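Aluminum resistance protein (Clostridium novyi, PDB 3I16) probably cleaves carbon-sulfur bonds with pyridoxal phosphate as cofactor, as a methionine gamma-lyase relative thought to take part in aluminum resistance. Local coordinates at residues N28-Q33 with P324-K329; V170-E175 with K207-D212; G222-T227 with K244-G249. All blocks are in the same frame, centred on the assembly; numbering follows the deposited sequence. Where two conformers were deposited one is given.

Contact 1. Residues N28-Q33 with P324-K329; sequences NDIQNQ and PKYDEK
The ring of Tyr326 meets Asp29, Ile30 and Gln33 with its CD2-CE2 side, all three approaching obliquely, while one face carries CB of its own neighbour Asp327, 3.9 Å above the plane and over the ring centre. Ile30 CG2 packs 3.6 Å from Tyr326 CD2, and Tyr326 CE2 lies 3.4 Å from Asp29 O. Gln33 CG reaches Tyr326 CD2 from further along the helix, its amide plane standing 85° to the ring. Its chain bends at chi2 (-64°), which lays the amide beside Asp327, with Gln33 NE2 3.4 Å from Asp327 CB. In this fold type I (aspartate aminotransferase-like) enzyme the contact joins the long helix 17-54 to the loop between strands 321-323 and 335-338 of the antiparallel sheet; a type I beta turn from Lys325 to Glu328 puts Tyr326 at its second position. Within that loop Lys325 N donates to Glu328 OE2 over 2.7 Å, nearly straight at 176°, on the anti lone pair. One water spans the two segments, giving a hydrogen bond to Asp29 O (2.8 Å) and hydrogen-bonded to Tyr326 OH (2.9 Å). The Asp29 carboxylate turns to Arg313 of helix 287-318 in a salt bridge, and Ile30 and Tyr326 pack on that same arginine.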
ATOM      1  N   ASN B  28     -14.798 -17.389  37.530  1.00 14.74           N
ATOM      2  CA  ASN B  28     -15.932 -17.273  38.422  1.00 15.09           C
ATOM      3  C   ASN B  28     -15.782 -15.990  39.281  1.00 16.70           C
ATOM      4  O   ASN B  28     -16.721 -15.191  39.373  1.00 17.34           O
ATOM      5  CB  ASN B  28     -16.056 -18.510  39.344  1.00 13.53           C
ATOM      6  CG  ASN B  28     -16.441 -19.816  38.600  1.00 14.52           C
ATOM      7  OD1 ASN B  28     -17.012 -19.788  37.519  1.00 16.93           O
ATOM      8  ND2 ASN B  28     -16.148 -20.970  39.226  1.00  8.58           N
ATOM      9  N   ASP B  29     -14.601 -15.793  39.883  1.00 13.47           N
ATOM     10  CA  ASP B  29     -14.334 -14.630  40.745  1.00 13.90           C
ATOM     11  C   ASP B  29     -14.400 -13.238  40.072  1.00 13.89           C
ATOM     12  O   ASP B  29     -14.799 -12.270  40.700  1.00 14.75           O
ATOM     13  CB  ASP B  29     -12.949 -14.740  41.391  1.00 14.36           C
ATOM     14  CG  ASP B  29     -12.839 -15.867  42.392  1.00 19.13           C
ATOM     15  OD1 ASP B  29     -13.862 -16.468  42.794  1.00 17.34           O
ATOM     16  OD2 ASP B  29     -11.695 -16.129  42.807  1.00 19.19           O
ATOM     17  N   ILE B  30     -13.998 -13.133  38.813  1.00 16.01           N
ATOM     18  CA  ILE B  30     -13.945 -11.829  38.134  1.00 14.46           C
ATOM     19  C   ILE B  30     -15.161 -11.458  37.279  1.00 16.77           C
ATOM     20  O   ILE B  30     -15.217 -10.338  36.763  1.00 16.90           O
ATOM     21  CB  ILE B  30     -12.642 -11.726  37.265  1.00 13.97           C
ATOM     22  CG1 ILE B  30     -12.740 -12.601  36.009  1.00 12.25           C
ATOM     23  CG2 ILE B  30     -11.405 -12.066  38.135  1.00  9.78           C
ATOM     24  CD1 ILE B  30     -11.409 -12.808  35.263  1.00 15.14           C
ATOM     25  N   GLN B  31     -16.136 -12.357  37.118  1.00 20.49           N
ATOM     26  CA  GLN B  31     -17.279 -12.070  36.214  1.00 21.49           C
ATOM     27  C   GLN B  31     -17.973 -10.753  36.430  1.00 18.85           C
ATOM     28  O   GLN B  31     -18.235 -10.051  35.465  1.00 19.13           O
ATOM     29  CB  GLN B  31     -18.339 -13.192  36.169  1.00 22.07           C
ATOM     30  CG  GLN B  31     -17.940 -14.390  35.318  1.00 32.88           C
ATOM     31  CD  GLN B  31     -17.141 -14.017  34.054  1.00 43.06           C
ATOM     32  OE1 GLN B  31     -17.704 -13.567  33.042  1.00 46.83           O
ATOM     33  NE2 GLN B  31     -15.811 -14.228  34.109  1.00 37.82           N
ATOM     34  N   ASN B  32     -18.255 -10.403  37.677  1.00 20.84           N
ATOM     35  CA  ASN B  32     -18.943  -9.145  37.956  1.00 22.20           C
ATOM     36  C   ASN B  32     -18.152  -7.921  37.556  1.00 21.00           C
ATOM     37  O   ASN B  32     -18.731  -6.927  37.154  1.00 21.63           O
ATOM     38  CB  ASN B  32     -19.399  -9.060  39.427  1.00 23.77           C
ATOM     39  CG  ASN B  32     -20.552  -9.995  39.730  1.00 26.35           C
ATOM     40  OD1 ASN B  32     -21.248 -10.457  38.821  1.00 38.58           O
ATOM     41  ND2 ASN B  32     -20.773 -10.275  41.017  1.00 39.43           N
ATOM     42  N   GLN B  33     -16.825  -8.011  37.614  1.00 20.36           N
ATOM     43  CA  GLN B  33     -15.975  -6.895  37.233  1.00 17.79           C
ATOM     44  C   GLN B  33     -16.130  -6.562  35.758  1.00 18.48           C
ATOM     45  O   GLN B  33     -15.962  -5.425  35.380  1.00 17.33           O
ATOM     46  CB  GLN B  33     -14.514  -7.204  37.516  1.00 18.61           C
ATOM     47  CG  GLN B  33     -14.237  -7.557  38.967  1.00 24.34           C
ATOM     48  CD  GLN B  33     -14.522  -6.413  39.879  1.00 28.22           C
ATOM     49  OE1 GLN B  33     -14.320  -5.244  39.514  1.00 34.38           O
ATOM     50  NE2 GLN B  33     -14.979  -6.724  41.080  1.00 32.11           N
ATOM     51  N   PRO B 324      -2.382  -4.114  39.519  1.00 13.19           N
ATOM     52  CA  PRO B 324      -3.379  -4.015  40.589  1.00 14.37           C
ATOM     53  C   PRO B 324      -4.105  -5.345  40.813  1.00 12.45           C
ATOM     54  O   PRO B 324      -3.838  -6.329  40.107  1.00 13.34           O
ATOM     55  CB  PRO B 324      -4.349  -2.963  40.057  1.00 13.61           C
ATOM     56  CG  PRO B 324      -4.260  -3.095  38.567  1.00 15.33           C
ATOM     57  CD  PRO B 324      -2.894  -3.593  38.233  1.00 12.35           C
ATOM     58  N   LYS B 325      -5.013  -5.357  41.787  1.00 11.41           N
ATOM     59  CA  LYS B 325      -5.837  -6.518  42.090  1.00 11.83           C
ATOM     60  C   LYS B 325      -7.001  -6.536  41.093  1.00 11.10           C
ATOM     61  O   LYS B 325      -7.296  -5.530  40.418  1.00 11.74           O
ATOM     62  CB  LYS B 325      -6.332  -6.518  43.537  1.00 12.82           C
ATOM     63  CG  LYS B 325      -5.250  -6.647  44.609  1.00 18.95           C
ATOM     64  CD  LYS B 325      -4.601  -8.003  44.619  1.00 24.57           C
ATOM     65  N   TYR B 326      -7.666  -7.679  41.008  1.00 11.31           N
ATOM     66  CA  TYR B 326      -8.726  -7.907  40.000  1.00 12.30           C
ATOM     67  C   TYR B 326      -9.936  -7.001  40.140  1.00 13.32           C
ATOM     68  O   TYR B 326     -10.638  -6.746  39.150  1.00 12.55           O
ATOM     69  CB  TYR B 326      -9.191  -9.377  40.029  1.00 14.11           C
ATOM     70  CG  TYR B 326     -10.142  -9.718  41.147  1.00 13.57           C
ATOM     71  CD1 TYR B 326      -9.668  -9.955  42.434  1.00 17.28           C
ATOM     72  CD2 TYR B 326     -11.513  -9.838  40.915  1.00 15.54           C
ATOM     73  CE1 TYR B 326     -10.519 -10.274  43.466  1.00 17.47           C
ATOM     74  CE2 TYR B 326     -12.394 -10.170  41.969  1.00 14.52           C
ATOM     75  CZ  TYR B 326     -11.879 -10.378  43.232  1.00 16.89           C
ATOM     76  OH  TYR B 326     -12.693 -10.709  44.294  1.00 16.64           O
ATOM     77  N   ASP B 327     -10.155  -6.510  41.357  1.00 12.78           N
ATOM     78  CA  ASP B 327     -11.308  -5.694  41.661  1.00 13.37           C
ATOM     79  C   ASP B 327     -11.009  -4.208  41.912  1.00 15.13           C
ATOM     80  O   ASP B 327     -11.832  -3.507  42.467  1.00 16.06           O
ATOM     81  CB  ASP B 327     -12.076  -6.302  42.836  1.00 15.62           C
ATOM     82  CG  ASP B 327     -11.273  -6.332  44.114  1.00 15.93           C
ATOM     83  OD1 ASP B 327     -10.030  -6.139  44.086  1.00 16.80           O
ATOM     84  OD2 ASP B 327     -11.892  -6.570  45.152  1.00 19.14           O
ATOM     85  N   GLU B 328      -9.846  -3.723  41.505  1.00 15.24           N
ATOM     86  CA  GLU B 328      -9.546  -2.308  41.645  1.00 15.30           C
ATOM     87  C   GLU B 328      -9.908  -1.584  40.368  1.00 16.00           C
ATOM     88  O   GLU B 328      -9.915  -2.179  39.301  1.00 17.62           O
ATOM     89  CB  GLU B 328      -8.073  -2.093  41.927  1.00 15.98           C
ATOM     90  CG  GLU B 328      -7.588  -2.902  43.087  1.00 20.48           C
ATOM     91  CD  GLU B 328      -6.269  -2.415  43.588  1.00 27.62           C
ATOM     92  OE1 GLU B 328      -6.234  -1.329  44.219  1.00 31.82           O
ATOM     93  OE2 GLU B 328      -5.278  -3.137  43.383  1.00 15.38           O
ATOM     94  N   LYS B 329     -10.193  -0.294  40.487  1.00 16.75           N
ATOM     95  CA  LYS B 329     -10.541   0.556  39.352  0.50 17.10           C
ATOM     96  C   LYS B 329      -9.245   0.786  38.548  1.00 16.70           C
ATOM     97  O   LYS B 329      -8.239   1.196  39.113  1.00 17.67           O
ATOM     98  CB  LYS B 329     -11.094   1.883  39.884  0.50 18.33           C
ATOM     99  CG  LYS B 329     -12.069   2.621  38.985  0.50 24.82           C
ATOM    100  CD  LYS B 329     -12.466   3.948  39.640  0.50 24.11           C
ATOM    101  CE  LYS B 329     -12.873   3.740  41.079  0.50 25.31           C
ATOM    102  NZ  LYS B 329     -12.920   5.012  41.857  0.50 21.58           N
TER
HETATM  103  O   HOH W   1     -14.881 -12.382  43.452  1.00 28.99           O

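Contact 2. Residues V170-E175 with K207-D212; sequences VLKEDE and KNIRKD
Arg210 NH1 donates to Leu171 O over 2.9 Å, the N-H pointing almost straight at the oxygen (170°). The bond leaves in the guanidinium plane but comes to the carbonyl from above its plane, 49° out of it. It joins the C-terminal ends of two helices, 164-173 and 196-209, which precede and follow strand 177-183 in the alternating helix-strand order of the fold type I (aspartate aminotransferase-like) mixed sheet. Leu171 O also accepts a weak backbone bond from Asp174 N as the first helix ends. Arg210 NH2 adds a weak bond to Asp174 O at 3.2 Å and a hydrogen bond to Ile177 O, at the start of the strand, so one guanidinium ties the exit of helix 164-173 to the sheet. The bend at chi3 (-64°) swings this group across toward the carbonyls, and Glu175 CA lies over one of its faces, offset toward the rim. The Glu175 carboxylate makes no salt bridge with it: Glu175 OE2 is 5.5 Å from Arg210 NH1. Asp174 is held instead by Ser176 and by a salt bridge to Lys152. Beside the polar grip, Ile209 CG2 touches the aliphatic parts of two successive residues, 3.9 Å from Leu171 CB and 3.8 Å from Lys172 CG, with Ile209 CD1 at 4.0 Å from that same Lys172 CG.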
ATOM      1  N   VAL B 170       5.901  23.843  44.914  1.00 15.35           N
ATOM      2  CA  VAL B 170       6.913  23.938  43.855  1.00 14.86           C
ATOM      3  C   VAL B 170       6.520  24.991  42.819  1.00 14.28           C
ATOM      4  O   VAL B 170       7.348  25.822  42.435  1.00 14.77           O
ATOM      5  CB  VAL B 170       7.203  22.557  43.247  1.00 15.80           C
ATOM      6  CG1 VAL B 170       8.086  22.687  41.994  1.00 13.27           C
ATOM      7  CG2 VAL B 170       7.851  21.655  44.340  1.00  7.53           C
ATOM      8  N   LEU B 171       5.252  24.986  42.421  1.00 14.26           N
ATOM      9  CA  LEU B 171       4.714  25.989  41.487  1.00 16.59           C
ATOM     10  C   LEU B 171       4.750  27.419  42.040  1.00 17.66           C
ATOM     11  O   LEU B 171       5.125  28.357  41.336  1.00 17.15           O
ATOM     12  CB  LEU B 171       3.272  25.647  41.098  1.00 16.18           C
ATOM     13  CG  LEU B 171       3.058  24.413  40.223  1.00 18.21           C
ATOM     14  CD1 LEU B 171       1.543  24.160  40.062  1.00  8.20           C
ATOM     15  CD2 LEU B 171       3.768  24.539  38.862  1.00 12.91           C
ATOM     16  N   LYS B 172       4.348  27.593  43.300  1.00 18.98           N
ATOM     17  CA  LYS B 172       4.386  28.910  43.895  1.00 17.74           C
ATOM     18  C   LYS B 172       5.830  29.432  43.969  1.00 18.18           C
ATOM     19  O   LYS B 172       6.068  30.610  43.717  1.00 15.96           O
ATOM     20  CB  LYS B 172       3.714  28.933  45.273  1.00 19.38           C
ATOM     21  CG  LYS B 172       2.192  28.846  45.214  1.00 20.80           C
ATOM     22  CD  LYS B 172       1.520  29.143  46.555  1.00 22.90           C
ATOM     23  CE  LYS B 172       1.841  28.112  47.609  1.00 28.34           C
ATOM     24  NZ  LYS B 172       1.023  28.278  48.857  1.00 33.82           N
ATOM     25  N   GLU B 173       6.786  28.544  44.245  1.00 17.06           N
ATOM     26  CA  GLU B 173       8.183  28.933  44.382  1.00 17.80           C
ATOM     27  C   GLU B 173       8.958  29.061  43.078  1.00 16.87           C
ATOM     28  O   GLU B 173      10.090  29.513  43.088  1.00 16.62           O
ATOM     29  CB  GLU B 173       8.905  27.980  45.335  1.00 17.16           C
ATOM     30  CG  GLU B 173       8.412  28.141  46.772  1.00 23.08           C
ATOM     31  CD  GLU B 173       9.127  27.256  47.757  1.00 24.97           C
ATOM     32  OE1 GLU B 173       9.893  26.375  47.307  1.00 30.16           O
ATOM     33  OE2 GLU B 173       8.921  27.443  48.983  1.00 30.76           O
ATOM     34  N   ASP B 174       8.359  28.709  41.948  1.00 19.24           N
ATOM     35  CA  ASP B 174       9.069  28.793  40.683  1.00 17.56           C
ATOM     36  C   ASP B 174       8.096  29.222  39.604  1.00 16.31           C
ATOM     37  O   ASP B 174       7.400  28.403  39.009  1.00 12.71           O
ATOM     38  CB  ASP B 174       9.749  27.460  40.354  1.00 17.43           C
ATOM     39  CG  ASP B 174      10.649  27.538  39.138  1.00 17.07           C
ATOM     40  OD1 ASP B 174      10.620  28.566  38.439  1.00 17.91           O
ATOM     41  OD2 ASP B 174      11.387  26.554  38.871  1.00 17.40           O
ATOM     42  N   GLU B 175       8.079  30.531  39.375  1.00 15.03           N
ATOM     43  CA  GLU B 175       7.214  31.138  38.385  1.00 16.89           C
ATOM     44  C   GLU B 175       7.638  30.862  36.948  1.00 16.54           C
ATOM     45  O   GLU B 175       6.893  31.200  36.037  1.00 17.87           O
ATOM     46  CB  GLU B 175       7.093  32.658  38.641  1.00 16.90           C
ATOM     47  CG  GLU B 175       6.374  32.944  39.941  1.00 20.48           C
ATOM     48  CD  GLU B 175       6.244  34.414  40.287  1.00 23.59           C
ATOM     49  OE1 GLU B 175       6.709  35.281  39.523  1.00 26.79           O
ATOM     50  OE2 GLU B 175       5.664  34.688  41.356  1.00 27.47           O
ATOM     51  N   LYS B 207      -3.917  24.826  38.037  1.00 14.37           N
ATOM     52  CA  LYS B 207      -4.611  25.992  37.515  1.00 14.61           C
ATOM     53  C   LYS B 207      -4.975  26.991  38.633  1.00 15.18           C
ATOM     54  O   LYS B 207      -5.076  28.195  38.402  1.00 14.59           O
ATOM     55  CB  LYS B 207      -5.883  25.569  36.778  1.00 14.49           C
ATOM     56  CG  LYS B 207      -5.701  24.706  35.536  1.00 15.75           C
ATOM     57  CD  LYS B 207      -5.043  25.436  34.419  1.00 19.03           C
ATOM     58  CE  LYS B 207      -4.948  24.547  33.198  1.00 17.55           C
ATOM     59  NZ  LYS B 207      -4.317  25.259  32.072  1.00 18.58           N
ATOM     60  N   ASN B 208      -5.183  26.487  39.845  1.00 16.18           N
ATOM     61  CA  ASN B 208      -5.470  27.369  40.978  1.00 16.52           C
ATOM     62  C   ASN B 208      -4.255  28.219  41.364  1.00 15.95           C
ATOM     63  O   ASN B 208      -4.421  29.266  41.978  1.00 15.80           O
ATOM     64  CB  ASN B 208      -5.960  26.584  42.195  1.00 17.05           C
ATOM     65  CG  ASN B 208      -6.332  27.488  43.338  1.00 19.84           C
ATOM     66  OD1 ASN B 208      -7.164  28.390  43.179  1.00 27.96           O
ATOM     67  ND2 ASN B 208      -5.709  27.275  44.498  1.00 20.44           N
ATOM     68  N   ILE B 209      -3.046  27.768  41.023  1.00 14.15           N
ATOM     69  CA  ILE B 209      -1.834  28.541  41.287  1.00 13.26           C
ATOM     70  C   ILE B 209      -1.635  29.504  40.119  1.00 15.80           C
ATOM     71  O   ILE B 209      -1.511  30.698  40.339  1.00 16.90           O
ATOM     72  CB  ILE B 209      -0.603  27.645  41.501  1.00 10.76           C
ATOM     73  CG1 ILE B 209      -0.814  26.700  42.693  1.00 13.78           C
ATOM     74  CG2 ILE B 209       0.641  28.474  41.749  1.00 14.85           C
ATOM     75  CD1 ILE B 209      -1.318  27.359  43.973  1.00  9.29           C
ATOM     76  N   ARG B 210      -1.599  28.983  38.892  1.00 15.57           N
ATOM     77  CA  ARG B 210      -1.532  29.801  37.673  1.00 16.95           C
ATOM     78  C   ARG B 210      -2.329  29.166  36.527  1.00 18.44           C
ATOM     79  O   ARG B 210      -1.999  28.069  36.043  1.00 20.47           O
ATOM     80  CB  ARG B 210      -0.093  30.063  37.216  1.00 17.04           C
ATOM     81  CG  ARG B 210       0.723  30.933  38.148  1.00 18.30           C
ATOM     82  CD  ARG B 210       2.041  31.342  37.524  1.00 12.53           C
ATOM     83  NE  ARG B 210       2.931  30.214  37.260  1.00 14.69           N
ATOM     84  CZ  ARG B 210       3.695  29.603  38.171  1.00 14.38           C
ATOM     85  NH1 ARG B 210       3.678  29.957  39.452  1.00 17.76           N
ATOM     86  NH2 ARG B 210       4.460  28.588  37.797  1.00 16.78           N
ATOM     87  N   LYS B 211      -3.362  29.874  36.078  1.00 20.13           N
ATOM     88  CA  LYS B 211      -4.239  29.419  35.003  1.00 20.52           C
ATOM     89  C   LYS B 211      -3.518  29.180  33.655  1.00 20.12           C
ATOM     90  O   LYS B 211      -3.952  28.359  32.855  1.00 19.51           O
ATOM     91  CB  LYS B 211      -5.390  30.418  34.830  1.00 19.16           C
ATOM     92  N   ASP B 212      -2.410  29.877  33.417  1.00 21.19           N
ATOM     93  CA  ASP B 212      -1.683  29.734  32.158  1.00 22.24           C
ATOM     94  C   ASP B 212      -0.756  28.507  32.062  1.00 20.42           C
ATOM     95  O   ASP B 212      -0.210  28.259  30.994  1.00 23.95           O
ATOM     96  CB  ASP B 212      -0.926  31.032  31.782  1.00 22.06           C
ATOM     97  CG  ASP B 212       0.212  31.385  32.741  1.00 31.08           C
ATOM     98  OD1 ASP B 212       0.557  30.605  33.654  1.00 35.83           O
ATOM     99  OD2 ASP B 212       0.775  32.489  32.569  1.00 46.91           O
TER

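Contact 3. Residues G222-T227 with K244-G249; sequences GEFMDT and KNIGGG
Asn245 holds CG beside its backbone N (chi1 -52°), which directs the amide at the opposing turn, and Glu223 folds back at chi2 (89°) to bring its carboxylate alongside. Asn245 ND2 donates to Glu223 O over 3.0 Å. The bond is nearly straight, lies in the amide plane, and meets the carbonyl in its own plane on a lone pair. A weak second bond from the same nitrogen to Tyr221 O gives the amide two backbone acceptors, which would help set its rotation. Glu223 OE1 lies against the aliphatic root of the asparagine, 3.3 Å from Asn245 CB, with carboxylate and amide planes 60° apart; Glu223 OE2 is hydrogen-bonded to Tyr256 OH. Phe224 and Ile246 cross at about a right angle, Phe224 CE2 being 3.9 Å from Ile246 CG1. The type II beta turn from Gly222 to Met225, closed by Met225 N to Gly222 O at 3.2 Å, carries Glu223 and Phe224 at its middle positions; Met225 is selenomethionine. Next to Asn245 stands Lys244, which touches the bound PLP and, as in related PLP enzymes, is probably the Schiff-base lysine. Both loops follow strands of the mixed sheet, 214-218 and 237-241; Phe224, Met225, Asn245 and Ile246 pack against helix 287-318, with Phe224 also reaching helix 17-54 and Ile246 helix 73-86.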
ATOM      1  N   GLY B 222      -4.368   4.411  28.439  1.00 15.87           N
ATOM      2  CA  GLY B 222      -5.577   4.798  29.157  1.00 14.63           C
ATOM      3  C   GLY B 222      -6.783   5.076  28.304  1.00 14.97           C
ATOM      4  O   GLY B 222      -7.872   5.267  28.842  1.00 14.24           O
ATOM      5  N   GLU B 223      -6.610   5.070  26.973  1.00 15.19           N
ATOM      6  CA  GLU B 223      -7.712   5.412  26.084  1.00 13.03           C
ATOM      7  C   GLU B 223      -8.857   4.418  26.230  1.00 12.05           C
ATOM      8  O   GLU B 223      -8.644   3.204  26.267  1.00 13.27           O
ATOM      9  CB  GLU B 223      -7.274   5.475  24.615  1.00 12.40           C
ATOM     10  CG  GLU B 223      -6.119   6.413  24.323  1.00 11.31           C
ATOM     11  CD  GLU B 223      -4.739   5.795  24.445  1.00 15.39           C
ATOM     12  OE1 GLU B 223      -4.608   4.635  24.899  1.00 10.46           O
ATOM     13  OE2 GLU B 223      -3.768   6.512  24.129  1.00 20.23           O
ATOM     14  N   PHE B 224     -10.061   4.959  26.384  1.00 11.36           N
ATOM     15  CA  PHE B 224     -11.294   4.179  26.539  1.00 12.16           C
ATOM     16  C   PHE B 224     -11.423   3.304  27.820  1.00 13.18           C
ATOM     17  O   PHE B 224     -12.294   2.437  27.903  1.00 13.95           O
ATOM     18  CB  PHE B 224     -11.576   3.396  25.264  1.00 12.86           C
ATOM     19  CG  PHE B 224     -11.555   4.267  24.024  1.00 13.69           C
ATOM     20  CD1 PHE B 224     -12.457   5.297  23.882  1.00 12.91           C
ATOM     21  CD2 PHE B 224     -10.618   4.068  23.037  1.00 13.97           C
ATOM     22  CE1 PHE B 224     -12.432   6.112  22.759  1.00 12.47           C
ATOM     23  CE2 PHE B 224     -10.580   4.886  21.915  1.00 16.47           C
ATOM     24  CZ  PHE B 224     -11.492   5.904  21.776  1.00 15.13           C
HETATM   25  N   MSE B 225     -10.618   3.589  28.836  1.00 13.76           N
HETATM   26  CA  MSE B 225     -10.742   2.897  30.120  1.00 15.07           C
HETATM   27  C   MSE B 225     -11.923   3.445  30.914  1.00 15.63           C
HETATM   28  O   MSE B 225     -12.468   2.759  31.796  1.00 16.72           O
HETATM   29  CB  MSE B 225      -9.474   3.046  30.950  1.00 13.20           C
HETATM   30  CG  MSE B 225      -8.242   2.395  30.387  1.00 17.12           C
HETATM   31 SE   MSE B 225      -8.312   0.452  30.309  0.75 11.19          SE
HETATM   32  CE  MSE B 225      -9.160   0.264  28.593  1.00  8.77           C
ATOM     33  N   ASP B 226     -12.300   4.686  30.619  1.00 12.91           N
ATOM     34  CA  ASP B 226     -13.381   5.344  31.315  1.00 15.11           C
ATOM     35  C   ASP B 226     -14.181   6.037  30.231  1.00 14.73           C
ATOM     36  O   ASP B 226     -13.777   6.038  29.069  1.00 14.68           O
ATOM     37  CB  ASP B 226     -12.806   6.346  32.340  1.00 17.04           C
ATOM     38  CG  ASP B 226     -13.852   6.895  33.292  1.00 19.91           C
ATOM     39  OD1 ASP B 226     -14.483   6.111  34.010  1.00 31.32           O
ATOM     40  OD2 ASP B 226     -14.061   8.114  33.300  1.00 26.98           O
ATOM     41  N   THR B 227     -15.330   6.593  30.599  1.00 14.25           N
ATOM     42  CA  THR B 227     -16.164   7.317  29.664  1.00 13.19           C
ATOM     43  C   THR B 227     -15.588   8.719  29.433  1.00 15.71           C
ATOM     44  O   THR B 227     -15.963   9.383  28.461  1.00 14.16           O
ATOM     45  CB  THR B 227     -17.618   7.437  30.147  1.00 14.75           C
ATOM     46  OG1 THR B 227     -17.629   8.073  31.421  1.00 15.63           O
ATOM     47  CG2 THR B 227     -18.254   6.067  30.278  1.00 12.01           C
ATOM     48  N   LYS B 244      -1.021   1.353  20.484  1.00 13.95           N
ATOM     49  CA  LYS B 244      -1.547   0.941  21.778  0.50 13.60           C
ATOM     50  C   LYS B 244      -3.069   0.982  21.588  1.00 13.54           C
ATOM     51  O   LYS B 244      -3.532   0.783  20.489  1.00 13.50           O
ATOM     52  CB  LYS B 244      -1.074   1.824  22.928  0.50 13.18           C
ATOM     53  CG  LYS B 244       0.423   1.858  23.106  0.50 12.93           C
ATOM     54  CD  LYS B 244       0.793   2.643  24.345  0.50 17.47           C
ATOM     55  CE  LYS B 244       2.299   2.817  24.449  0.50 21.42           C
ATOM     56  NZ  LYS B 244       3.007   1.513  24.334  0.50 23.09           N
ATOM     57  N   ASN B 245      -3.836   1.236  22.646  1.00 15.87           N
ATOM     58  CA  ASN B 245      -5.313   1.184  22.601  1.00 14.20           C
ATOM     59  C   ASN B 245      -6.035   1.810  21.400  1.00 13.78           C
ATOM     60  O   ASN B 245      -6.824   1.150  20.730  1.00 12.05           O
ATOM     61  CB  ASN B 245      -5.923   1.842  23.854  1.00 15.57           C
ATOM     62  CG  ASN B 245      -5.370   1.303  25.171  1.00 16.20           C
ATOM     63  OD1 ASN B 245      -4.272   0.770  25.219  1.00 13.97           O
ATOM     64  ND2 ASN B 245      -6.128   1.497  26.259  1.00 13.95           N
ATOM     65  N   ILE B 246      -5.782   3.091  21.146  1.00 15.33           N
ATOM     66  CA  ILE B 246      -6.584   3.865  20.176  1.00 12.93           C
ATOM     67  C   ILE B 246      -6.456   3.465  18.723  1.00 13.69           C
ATOM     68  O   ILE B 246      -7.273   3.870  17.882  1.00 14.65           O
ATOM     69  CB  ILE B 246      -6.378   5.397  20.387  1.00 15.01           C
ATOM     70  CG1 ILE B 246      -7.548   6.197  19.803  1.00 16.47           C
ATOM     71  CG2 ILE B 246      -5.026   5.860  19.837  1.00 16.76           C
ATOM     72  CD1 ILE B 246      -7.778   7.538  20.475  1.00 15.25           C
ATOM     73  N   GLY B 247      -5.424   2.703  18.404  1.00 14.83           N
ATOM     74  CA  GLY B 247      -5.274   2.148  17.054  1.00 13.65           C
ATOM     75  C   GLY B 247      -6.123   0.891  16.837  1.00 14.36           C
ATOM     76  O   GLY B 247      -6.158   0.362  15.722  1.00 14.53           O
ATOM     77  N   GLY B 248      -6.729   0.375  17.908  1.00 14.00           N
ATOM     78  CA  GLY B 248      -7.657  -0.773  17.843  1.00 15.50           C
ATOM     79  C   GLY B 248      -7.066  -2.031  17.256  1.00 17.41           C
ATOM     80  O   GLY B 248      -7.777  -2.830  16.636  1.00 12.38           O
ATOM     81  N   GLY B 249      -5.747  -2.165  17.398  1.00 18.17           N
ATOM     82  CA  GLY B 249      -5.017  -3.305  16.890  1.00 18.13           C
ATOM     83  C   GLY B 249      -4.772  -3.285  15.386  1.00 17.85           C
ATOM     84  O   GLY B 249      -4.203  -4.211  14.870  1.00 19.08           O
TER

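Overall arrangement
From the N terminus, helix 17-54 supplies the first half of contact 1, which ties it to the antiparallel sheet through a partner almost 300 residues later, in the loop after strand 321-323. The other two contacts nest inside that long loop, follow one another in series and belong to the mixed-sheet part. Contact 2 closes first, linking the ends of helices 164-173 and 196-209 at the protein surface, beside the strand 177-183 that the two helices flank in sequence. Contact 3 then joins the loops that follow strands 214-218 and 237-241, near the cofactor. Contacts 1 and 3 come within about 6 Å at their nearest atoms, whereas contact 2 lies about 19 Å from contact 3.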